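PDB 2C0Z: NOVW from Streptomyces niveus, which catalyses the 3-epimerisation of dTDP-6-deoxy-D-xylo-4-hexulose and acts together with NovU in the biosynthesis of the aminocoumarin antibiotic novobiocin. Local coordinates for residues Met10-Leu15 and Asp42-Ala47; Val20-Pro25 and Ser116-Tyr121; His156-Glu161 and Gly169-Ser174. All blocks are in the same frame, centred on the assembly; numbering follows the deposited sequence.

Contact 1: Met10-Leu15 and Asp42-Ala47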
loop_
_atom_site.group_PDB
_atom_site.type_symbol
_atom_site.label_atom_id
_atom_site.label_comp_id
_atom_site.label_asym_id
_atom_site.label_seq_id
_atom_site.Cartn_x
_atom_site.Cartn_y
_atom_site.Cartn_z
ATOM N N MET A 10 12.721 -1.338 -11.660
ATOM C CA MET A 10 11.632 -0.352 -11.748
ATOM C C MET A 10 11.759 0.527 -13.006
ATOM O O MET A 10 12.855 0.896 -13.440
ATOM C CB MET A 10 11.633 0.491 -10.478
ATOM C CG MET A 10 10.559 1.580 -10.463
ATOM S SD MET A 10 10.480 2.463 -8.923
ATOM C CE MET A 10 9.622 1.295 -7.955
ATOM N N ARG A 11 10.613 0.845 -13.590
ATOM C CA ARG A 11 10.518 1.765 -14.715
ATOM C C ARG A 11 9.295 2.657 -14.487
ATOM O O ARG A 11 8.329 2.245 -13.871
ATOM C CB ARG A 11 10.318 1.022 -16.003
ATOM C CG ARG A 11 11.390 0.140 -16.390
ATOM C CD ARG A 11 11.125 -0.477 -17.762
ATOM N NE ARG A 11 11.220 0.497 -18.844
ATOM C CZ ARG A 11 10.577 0.417 -20.026
ATOM N NH1 ARG A 11 9.718 -0.569 -20.292
ATOM N NH2 ARG A 11 10.793 1.326 -20.958
ATOM N N LEU A 12 9.366 3.885 -14.951
ATOM C CA LEU A 12 8.228 4.781 -14.985
ATOM C C LEU A 12 8.102 5.311 -16.384
ATOM O O LEU A 12 9.026 5.927 -16.910
ATOM C CB LEU A 12 8.385 5.936 -14.028
ATOM C CG LEU A 12 8.447 5.565 -12.540
ATOM C CD1 LEU A 12 9.862 5.178 -12.081
ATOM C CD2 LEU A 12 7.873 6.686 -11.712
ATOM N N ARG A 13 6.985 5.028 -17.009
ATOM C CA ARG A 13 6.751 5.496 -18.364
ATOM C C ARG A 13 5.420 6.202 -18.517
ATOM O O ARG A 13 4.430 5.785 -17.967
ATOM C CB ARG A 13 6.751 4.302 -19.287
ATOM C CG ARG A 13 8.103 3.596 -19.331
ATOM C CD ARG A 13 9.112 4.335 -20.167
ATOM N NE ARG A 13 8.802 4.178 -21.587
ATOM C CZ ARG A 13 9.311 4.918 -22.562
ATOM N NH1 ARG A 13 10.171 5.905 -22.304
ATOM N NH2 ARG A 13 8.957 4.674 -23.817
ATOM N N PRO A 14 5.388 7.255 -19.312
ATOM C CA PRO A 14 4.129 7.974 -19.525
ATOM C C PRO A 14 3.130 7.141 -20.327
ATOM O O PRO A 14 3.497 6.431 -21.283
ATOM C CB PRO A 14 4.554 9.213 -20.314
ATOM C CG PRO A 14 5.883 8.970 -20.792
ATOM C CD PRO A 14 6.517 7.845 -20.064
ATOM N N LEU A 15 1.864 7.239 -19.940
ATOM C CA LEU A 15 0.766 6.723 -20.740
ATOM C C LEU A 15 0.373 7.835 -21.736
ATOM O O LEU A 15 1.066 8.841 -21.885
ATOM C CB LEU A 15 -0.373 6.242 -19.840
ATOM C CG LEU A 15 -0.041 5.024 -18.936
ATOM C CD1 LEU A 15 -1.276 4.497 -18.263
ATOM C CD2 LEU A 15 0.646 3.918 -19.719
ATOM N N ASP A 42 12.938 8.537 -5.091
ATOM C CA ASP A 42 13.932 9.153 -5.981
ATOM C C ASP A 42 13.559 8.915 -7.437
ATOM O O ASP A 42 13.584 9.854 -8.269
ATOM C CB ASP A 42 15.336 8.658 -5.678
ATOM C CG ASP A 42 15.758 8.919 -4.256
ATOM O OD1 ASP A 42 15.408 9.977 -3.690
ATOM O OD2 ASP A 42 16.465 8.108 -3.654
ATOM N N ARG A 43 13.150 7.679 -7.743
ATOM C CA ARG A 43 12.697 7.354 -9.094
ATOM C C ARG A 43 11.460 8.166 -9.474
ATOM O O ARG A 43 11.359 8.723 -10.573
ATOM C CB ARG A 43 12.408 5.870 -9.234
ATOM C CG ARG A 43 13.633 5.012 -8.994
ATOM C CD ARG A 43 14.767 5.174 -9.989
ATOM N NE ARG A 43 14.317 5.023 -11.368
ATOM C CZ ARG A 43 14.158 3.854 -11.992
ATOM N NH1 ARG A 43 14.421 2.718 -11.383
ATOM N NH2 ARG A 43 13.710 3.829 -13.236
ATOM N N PHE A 44 10.488 8.195 -8.580
ATOM C CA PHE A 44 9.255 8.919 -8.818
ATOM C C PHE A 44 9.417 10.428 -8.941
ATOM O O PHE A 44 8.898 11.021 -9.883
ATOM C CB PHE A 44 8.243 8.619 -7.701
ATOM C CG PHE A 44 6.914 9.245 -7.926
ATOM C CD1 PHE A 44 5.916 8.558 -8.605
ATOM C CD2 PHE A 44 6.631 10.508 -7.410
ATOM C CE1 PHE A 44 4.675 9.146 -8.806
ATOM C CE2 PHE A 44 5.394 11.097 -7.626
ATOM C CZ PHE A 44 4.425 10.407 -8.320
ATOM N N ALA A 45 10.122 11.041 -8.000
ATOM C CA ALA A 45 10.255 12.496 -7.992
ATOM C C ALA A 45 11.000 12.948 -9.229
ATOM O O ALA A 45 10.679 14.001 -9.782
ATOM C CB ALA A 45 10.951 12.993 -6.761
ATOM N N GLU A 46 11.956 12.152 -9.704
ATOM C CA GLU A 46 12.692 12.553 -10.908
ATOM C C GLU A 46 11.778 12.561 -12.136
ATOM O O GLU A 46 11.772 13.512 -12.937
ATOM C CB GLU A 46 13.885 11.623 -11.138
ATOM N N ALA A 47 10.946 11.530 -12.252
ATOM C CA ALA A 47 10.076 11.363 -13.408
ATOM C C ALA A 47 8.911 12.328 -13.394
ATOM O O ALA A 47 8.635 13.003 -14.382
ATOM C CB ALA A 47 9.593 9.934 -13.476
#

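Contact 2: Val20-Pro25 and Ser116-Tyr121. With EDO (1,2-ethanediol), chain C; EDO (1,2-ethanediol), chain E; EDO (1,2-ethanediol), chain D.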
loop_
_atom_site.group_PDB
_atom_site.type_symbol
_atom_site.label_atom_id
_atom_site.label_comp_id
_atom_site.label_asym_id
_atom_site.label_seq_id
_atom_site.Cartn_x
_atom_site.Cartn_y
_atom_site.Cartn_z
ATOM N N VAL A 20 -0.197 11.125 -16.496
ATOM C CA VAL A 20 -0.473 9.734 -16.123
ATOM C C VAL A 20 0.730 8.881 -16.494
ATOM O O VAL A 20 1.239 8.986 -17.604
ATOM C CB VAL A 20 -1.745 9.131 -16.769
ATOM C CG1 VAL A 20 -1.958 7.701 -16.290
ATOM C CG2 VAL A 20 -2.946 9.976 -16.441
ATOM N N TRP A 21 1.198 8.082 -15.541
ATOM C CA TRP A 21 2.388 7.212 -15.711
ATOM C C TRP A 21 2.066 5.803 -15.266
ATOM O O TRP A 21 1.270 5.588 -14.345
ATOM C CB TRP A 21 3.552 7.687 -14.840
ATOM C CG TRP A 21 4.131 9.030 -15.181
ATOM C CD1 TRP A 21 3.555 10.253 -14.993
ATOM C CD2 TRP A 21 5.412 9.284 -15.784
ATOM N NE1 TRP A 21 4.406 11.250 -15.416
ATOM C CE2 TRP A 21 5.541 10.682 -15.921
ATOM C CE3 TRP A 21 6.457 8.480 -16.220
ATOM C CZ2 TRP A 21 6.668 11.291 -16.468
ATOM C CZ3 TRP A 21 7.602 9.092 -16.771
ATOM C CH2 TRP A 21 7.687 10.477 -16.893
ATOM N N GLU A 22 2.738 4.853 -15.911
ATOM C CA GLU A 22 2.713 3.437 -15.519
ATOM C C GLU A 22 4.056 3.114 -14.870
ATOM O O GLU A 22 5.105 3.410 -15.431
ATOM C CB GLU A 22 2.430 2.504 -16.689
ATOM C CG GLU A 22 2.424 1.047 -16.264
ATOM C CD GLU A 22 1.965 0.094 -17.354
ATOM O OE1 GLU A 22 1.720 0.507 -18.493
ATOM O OE2 GLU A 22 1.846 -1.103 -17.050
ATOM N N ILE A 23 4.005 2.544 -13.677
ATOM C CA ILE A 23 5.191 2.115 -12.956
ATOM C C ILE A 23 5.295 0.599 -12.972
ATOM O O ILE A 23 4.373 -0.109 -12.583
ATOM C CB ILE A 23 5.139 2.641 -11.519
ATOM C CG1 ILE A 23 5.043 4.200 -11.508
ATOM C CG2 ILE A 23 6.390 2.197 -10.786
ATOM C CD1 ILE A 23 3.615 4.741 -11.431
ATOM N N THR A 24 6.436 0.112 -13.460
ATOM C CA THR A 24 6.827 -1.274 -13.372
ATOM C C THR A 24 7.641 -1.406 -12.082
ATOM O O THR A 24 8.565 -0.624 -11.856
ATOM C CB THR A 24 7.698 -1.617 -14.587
ATOM O OG1 THR A 24 6.926 -1.446 -15.790
ATOM C CG2 THR A 24 8.166 -3.035 -14.549
ATOM N N PRO A 25 7.319 -2.351 -11.213
ATOM C CA PRO A 25 8.041 -2.456 -9.943
ATOM C C PRO A 25 9.444 -3.048 -10.122
ATOM O O PRO A 25 9.737 -3.647 -11.158
ATOM C CB PRO A 25 7.169 -3.415 -9.132
ATOM C CG PRO A 25 6.584 -4.318 -10.179
ATOM C CD PRO A 25 6.286 -3.391 -11.326
ATOM N N SER A 116 2.133 -9.122 -12.711
ATOM C CA SER A 116 3.046 -8.041 -13.075
ATOM C C SER A 116 3.138 -6.925 -12.053
ATOM O O SER A 116 4.164 -6.219 -11.966
ATOM C CB SER A 116 2.738 -7.516 -14.487
ATOM O OG SER A 116 1.425 -7.044 -14.646
ATOM N N ARG A 117 2.072 -6.743 -11.296
ATOM C CA ARG A 117 2.116 -5.826 -10.168
ATOM C C ARG A 117 2.552 -4.393 -10.516
ATOM O O ARG A 117 3.282 -3.716 -9.755
ATOM C CB ARG A 117 2.974 -6.417 -9.057
ATOM C CG ARG A 117 2.390 -7.696 -8.483
ATOM C CD ARG A 117 3.058 -8.137 -7.182
ATOM N NE ARG A 117 2.547 -9.411 -6.641
ATOM C CZ ARG A 117 1.527 -9.531 -5.809
ATOM N NH1 ARG A 117 0.888 -8.472 -5.333
ATOM N NH2 ARG A 117 1.163 -10.747 -5.416
ATOM N N ARG A 118 2.063 -3.926 -11.668
ATOM C CA ARG A 118 2.250 -2.550 -12.097
ATOM C C ARG A 118 1.412 -1.607 -11.221
ATOM O O ARG A 118 0.480 -2.027 -10.513
ATOM C CB ARG A 118 1.908 -2.383 -13.574
ATOM C CG ARG A 118 2.590 -3.407 -14.468
ATOM C CD ARG A 118 3.854 -2.941 -14.954
ATOM N NE ARG A 118 4.670 -3.920 -15.689
ATOM C CZ ARG A 118 4.889 -3.881 -16.985
ATOM N NH1 ARG A 118 4.323 -2.952 -17.754
ATOM N NH2 ARG A 118 5.670 -4.795 -17.530
ATOM N N ALA A 119 1.770 -0.340 -11.277
ATOM C CA ALA A 119 1.038 0.728 -10.625
ATOM C C ALA A 119 0.775 1.820 -11.669
ATOM O O ALA A 119 1.517 1.946 -12.645
ATOM C CB ALA A 119 1.803 1.274 -9.440
ATOM N N VAL A 120 -0.278 2.595 -11.436
ATOM C CA VAL A 120 -0.571 3.753 -12.236
ATOM C C VAL A 120 -0.625 4.965 -11.343
ATOM O O VAL A 120 -1.266 4.934 -10.296
ATOM C CB VAL A 120 -1.885 3.587 -13.032
ATOM C CG1 VAL A 120 -2.317 4.877 -13.671
ATOM C CG2 VAL A 120 -1.751 2.537 -14.100
ATOM N N TYR A 121 0.066 6.034 -11.757
ATOM C CA TYR A 121 -0.006 7.329 -11.116
ATOM C C TYR A 121 -0.844 8.239 -11.999
ATOM O O TYR A 121 -0.618 8.344 -13.200
ATOM C CB TYR A 121 1.371 7.931 -10.915
ATOM C CG TYR A 121 1.321 9.376 -10.492
ATOM C CD1 TYR A 121 0.943 9.715 -9.198
ATOM C CD2 TYR A 121 1.631 10.403 -11.374
ATOM C CE1 TYR A 121 0.870 11.032 -8.792
ATOM C CE2 TYR A 121 1.552 11.726 -10.960
ATOM C CZ TYR A 121 1.164 12.019 -9.669
ATOM O OH TYR A 121 1.108 13.345 -9.223
HETATM C C1 EDO C . 7.016 -6.582 -13.468
HETATM O O1 EDO C . 5.919 -5.776 -13.840
HETATM C C2 EDO C . 7.292 -7.540 -14.601
HETATM O O2 EDO C . 7.357 -6.827 -15.830
HETATM C C1 EDO E . 4.103 12.827 -18.886
HETATM O O1 EDO E . 3.176 13.886 -18.783
HETATM C C2 EDO E . 3.390 11.671 -18.201
HETATM O O2 EDO E . 2.179 11.337 -18.838
HETATM C C1 EDO D . 3.049 -13.939 -7.409
HETATM O O1 EDO D . 2.997 -12.707 -6.679
HETATM C C2 EDO D . 2.118 -13.986 -8.625
HETATM O O2 EDO D . 0.766 -13.838 -8.198
#

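Contact 3: His156-Glu161 and Gly169-Ser174. With SO4 (sulfate ion), chain B.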
loop_
_atom_site.group_PDB
_atom_site.type_symbol
_atom_site.label_atom_id
_atom_site.label_comp_id
_atom_site.label_asym_id
_atom_site.label_seq_id
_atom_site.Cartn_x
_atom_site.Cartn_y
_atom_site.Cartn_z
ATOM N N HIS A 156 -20.610 9.083 -15.198
ATOM C CA HIS A 156 -21.161 7.764 -15.412
ATOM C C HIS A 156 -20.168 6.872 -16.146
ATOM O O HIS A 156 -19.663 7.243 -17.208
ATOM C CB HIS A 156 -22.451 7.842 -16.213
ATOM C CG HIS A 156 -23.328 6.662 -16.014
ATOM N ND1 HIS A 156 -23.030 5.421 -16.526
ATOM C CD2 HIS A 156 -24.515 6.534 -15.374
ATOM C CE1 HIS A 156 -23.979 4.570 -16.180
ATOM N NE2 HIS A 156 -24.902 5.227 -15.501
ATOM N N PRO A 157 -19.853 5.703 -15.587
ATOM C CA PRO A 157 -18.857 4.838 -16.245
ATOM C C PRO A 157 -19.319 4.220 -17.565
ATOM O O PRO A 157 -18.483 3.735 -18.325
ATOM C CB PRO A 157 -18.579 3.764 -15.185
ATOM C CG PRO A 157 -19.770 3.711 -14.374
ATOM C CD PRO A 157 -20.358 5.115 -14.329
ATOM N N LEU A 158 -20.625 4.277 -17.858
ATOM C CA LEU A 158 -21.136 3.855 -19.155
ATOM C C LEU A 158 -21.416 5.049 -20.082
ATOM O O LEU A 158 -22.124 4.916 -21.092
ATOM C CB LEU A 158 -22.393 2.977 -18.974
ATOM C CG LEU A 158 -22.248 1.793 -18.015
ATOM C CD1 LEU A 158 -23.556 0.969 -18.022
ATOM C CD2 LEU A 158 -21.105 0.930 -18.356
ATOM N N ASP A 159 -20.805 6.198 -19.790
ATOM C CA ASP A 159 -20.924 7.396 -20.629
ATOM C C ASP A 159 -20.657 7.074 -22.117
ATOM O O ASP A 159 -19.704 6.353 -22.440
ATOM C CB ASP A 159 -19.923 8.454 -20.187
ATOM C CG ASP A 159 -19.955 9.646 -21.078
ATOM O OD1 ASP A 159 -20.826 10.501 -20.845
ATOM O OD2 ASP A 159 -19.197 9.776 -22.073
ATOM N N PRO A 160 -21.483 7.603 -23.028
ATOM C CA PRO A 160 -21.339 7.292 -24.457
ATOM C C PRO A 160 -20.183 7.973 -25.232
ATOM O O PRO A 160 -19.794 7.446 -26.291
ATOM C CB PRO A 160 -22.696 7.723 -25.033
ATOM C CG PRO A 160 -23.118 8.821 -24.164
ATOM C CD PRO A 160 -22.649 8.462 -22.757
ATOM N N GLU A 161 -19.701 9.122 -24.784
ATOM C CA GLU A 161 -18.509 9.736 -25.378
ATOM C C GLU A 161 -17.281 8.896 -25.047
ATOM O O GLU A 161 -16.410 8.700 -25.898
ATOM C CB GLU A 161 -18.290 11.177 -24.886
ATOM C CG GLU A 161 -19.248 12.221 -25.406
ATOM C CD GLU A 161 -18.907 13.594 -24.882
ATOM O OE1 GLU A 161 -19.317 13.922 -23.751
ATOM O OE2 GLU A 161 -18.235 14.365 -25.605
ATOM N N GLY A 169 -19.933 -8.307 -19.440
ATOM C CA GLY A 169 -21.192 -8.125 -20.135
ATOM C C GLY A 169 -22.214 -7.473 -19.227
ATOM O O GLY A 169 -23.080 -6.744 -19.690
ATOM N N THR A 170 -22.099 -7.741 -17.930
ATOM C CA THR A 170 -23.043 -7.251 -16.927
ATOM C C THR A 170 -22.308 -6.459 -15.838
ATOM O O THR A 170 -22.024 -7.006 -14.754
ATOM C CB THR A 170 -23.812 -8.460 -16.299
ATOM N N PRO A 171 -21.946 -5.206 -16.131
ATOM C CA PRO A 171 -21.345 -4.327 -15.117
ATOM C C PRO A 171 -22.201 -4.150 -13.859
ATOM O O PRO A 171 -23.374 -3.823 -13.928
ATOM C CB PRO A 171 -21.168 -2.991 -15.854
ATOM C CG PRO A 171 -21.959 -3.108 -17.124
ATOM C CD PRO A 171 -22.012 -4.555 -17.452
ATOM N N LEU A 172 -21.610 -4.381 -12.700
ATOM C CA LEU A 172 -22.303 -4.143 -11.447
ATOM C C LEU A 172 -21.899 -2.753 -10.947
ATOM O O LEU A 172 -20.754 -2.566 -10.488
ATOM C CB LEU A 172 -21.944 -5.214 -10.404
ATOM N N LEU A 173 -22.853 -1.817 -11.008
ATOM C CA LEU A 173 -22.671 -0.422 -10.576
ATOM C C LEU A 173 -23.367 -0.168 -9.250
ATOM O O LEU A 173 -24.484 -0.649 -9.021
ATOM C CB LEU A 173 -23.271 0.543 -11.623
ATOM C CG LEU A 173 -22.424 0.997 -12.810
ATOM C CD1 LEU A 173 -21.578 -0.083 -13.382
ATOM C CD2 LEU A 173 -23.307 1.631 -13.867
ATOM N N SER A 174 -22.733 0.620 -8.392
ATOM C CA SER A 174 -23.333 1.113 -7.168
ATOM C C SER A 174 -24.384 2.160 -7.540
ATOM O O SER A 174 -24.327 2.715 -8.636
ATOM C CB SER A 174 -22.276 1.775 -6.302
ATOM O OG SER A 174 -21.800 2.963 -6.939
HETATM S S SO4 B . -20.052 3.733 -3.481
HETATM O O1 SO4 B . -19.011 4.566 -2.875
HETATM O O2 SO4 B . -19.876 2.338 -3.044
HETATM O O3 SO4 B . -21.351 4.267 -3.049
HETATM O O4 SO4 B . -19.974 3.837 -4.947
#

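Contact 1: Met10-Leu15 and Asp42-Ala47
Leu12 fills the tight part of this contact by spreading its two methyls over the helix. Leu12 CD2 lies 3.9 Å from CA of Phe44 and also touches CB of Ala47. Leu12 CD1 rests against CB of Arg43 at 3.9 Å. A branched side chain suits this place because it meets three helix residues at once, and the small Ala47 lets the strand approach. The Phe44 ring, whose CG lies anti to the backbone N (chi1 -176°), meets Leu12 CD2 obliquely and packs edge-to-face on Tyr121. Segment 42-47 of helix 41-48 runs 23° from parallel to strand 11-14, as an outer layer on the antiparallel sheet of the RmlC-like cupin fold. Met10 borders this apolar patch: its SD approaches CB of Arg43 to 3.9 Å, and its side chain reaches close to Asp37, a probable substrate-binding residue.

The solvent side is looser. There the exposed Arg43 folds back through bends at chi2 and chi3, giving both end nitrogens to one carbonyl: NH1 is 3.2 Å and NH2 3.1 Å from Met10 O. Both N-H groups approach from the same face of the carbonyl plane, well out of it, in clearly bent bonds, while Met10 CG and Leu12 CD1 lie over one guanidinium face.

Contact 2: Val20-Pro25 and Ser116-Tyr121
Ile23 N donates to Ala119 O at 2.8 Å, the shortest hydrogen bond between these two strands and a nearly straight one (172°). Ala119 N answers to Ile23 O, and Trp21 and Tyr121 form a second antiparallel hydrogen-bonded pair through their own N and O atoms. Between them Glu22 and Val120 make a non-hydrogen-bonded pair. On the face carrying Trp21, Ile23 and Tyr121, Ala119 has only a methyl, which meets CB of Ile23, while Ile23 CD1 turns to CB of Tyr121 at 3.9 Å; Trp21 CD1 meets the edge of the Tyr121 ring. The other face is polar at one end. The extended chain of Glu22 (CG anti to the backbone N, chi1 179°) brings Glu22 OE2 to 3.2 Å from Arg118 NH1, a salt bridge in the guanidinium plane but well above that of the carboxylate. Thr24 OG1 lies over a guanidinium face, and an ethanediol, probably from the crystallisation liquor, takes a hydrogen bond from Arg118 NE through O1 and passes one to Ser116 O at 2.6 Å. Beyond the last bridged pair the Pro25 ring packs on Arg117 O. Strand 20-30 lies between strands 11-14 and 119-122 of this cupin sheet, and Ile23, Ala119 and Tyr121 all touch Tyr82 of strand 81-87.

Contact 3: His156-Glu161 and Gly169-Ser174
Pro171 is the first residue of 169-174 to touch the other segment, its CG lying 4.3 Å from CD2 of Leu158. The partner is a type I beta turn, His156 to Asp159, closed by the backbone bond from Asp159 N to His156 O (3.0 Å). Both segments belong to the long irregular connection between strand 152-154 of the cupin core and helix 175-178, so this is packing of loop on loop at the surface. The rigid Pro171 ring suits an extended path and also rests on Val67 of strand 67-73. At Leu172 the chain is tied to that neighbourhood by its backbone, which bonds to Gly65 and Val67.

Leu173 then does most of the packing. With CG anti to the carbonyl carbon (chi1 -87°), its branch reaches across to the turn: Leu173 CG stands 4.1 Å from CG of Pro157, the two side chains sliding past each other in opposite directions. Leu173 CD2 is 3.8 Å from CE1 of His156, whose ring it meets obliquely, and 4.2 Å from CD1 of Leu158. A proline fits the second position of the turn, where its ring fixes the required phi, and it turns its apolar CG to the leucine. The imidazole is held in turn by Leu158 N, which donates to His156 ND1 at 3.0 Å within the ring plane; ND1 therefore probably carries no proton. Val67 touches the side chains of Pro157 and Leu173 as well, and the side chain of Pro157 is about 7 Å from that of His71, the probable proton acceptor.

Ser174 ends the segment as the N-cap of helix 175-178. Its OG accepts from Asp177 N and donates to O4 of a sulfate, probably from the crystallisation liquor, at 2.8 Å.

How the contacts relate
From the N terminus, strand 11-14 leads directly into strand 20-30, and the two pair in one sheet, so contacts 1 and 2 touch: Arg13 O lies 2.8 Å from Glu22 N, a probable hydrogen bond. Contact 1 closes a loop of 26 residues when helix 41-48 returns to the first strand. Contact 2 opens inside that loop and closes only after 90 residues, at strand 119-122, so the two cross rather than nest. Contact 3 follows in series, closing a loop of seven residues by packing together two parts of the connection between strand 152-154 and helix 175-178. It lies on the opposite side of the chain's centre, its nearest atoms about 16 Å from contact 2 and about 17 Å from contact 1.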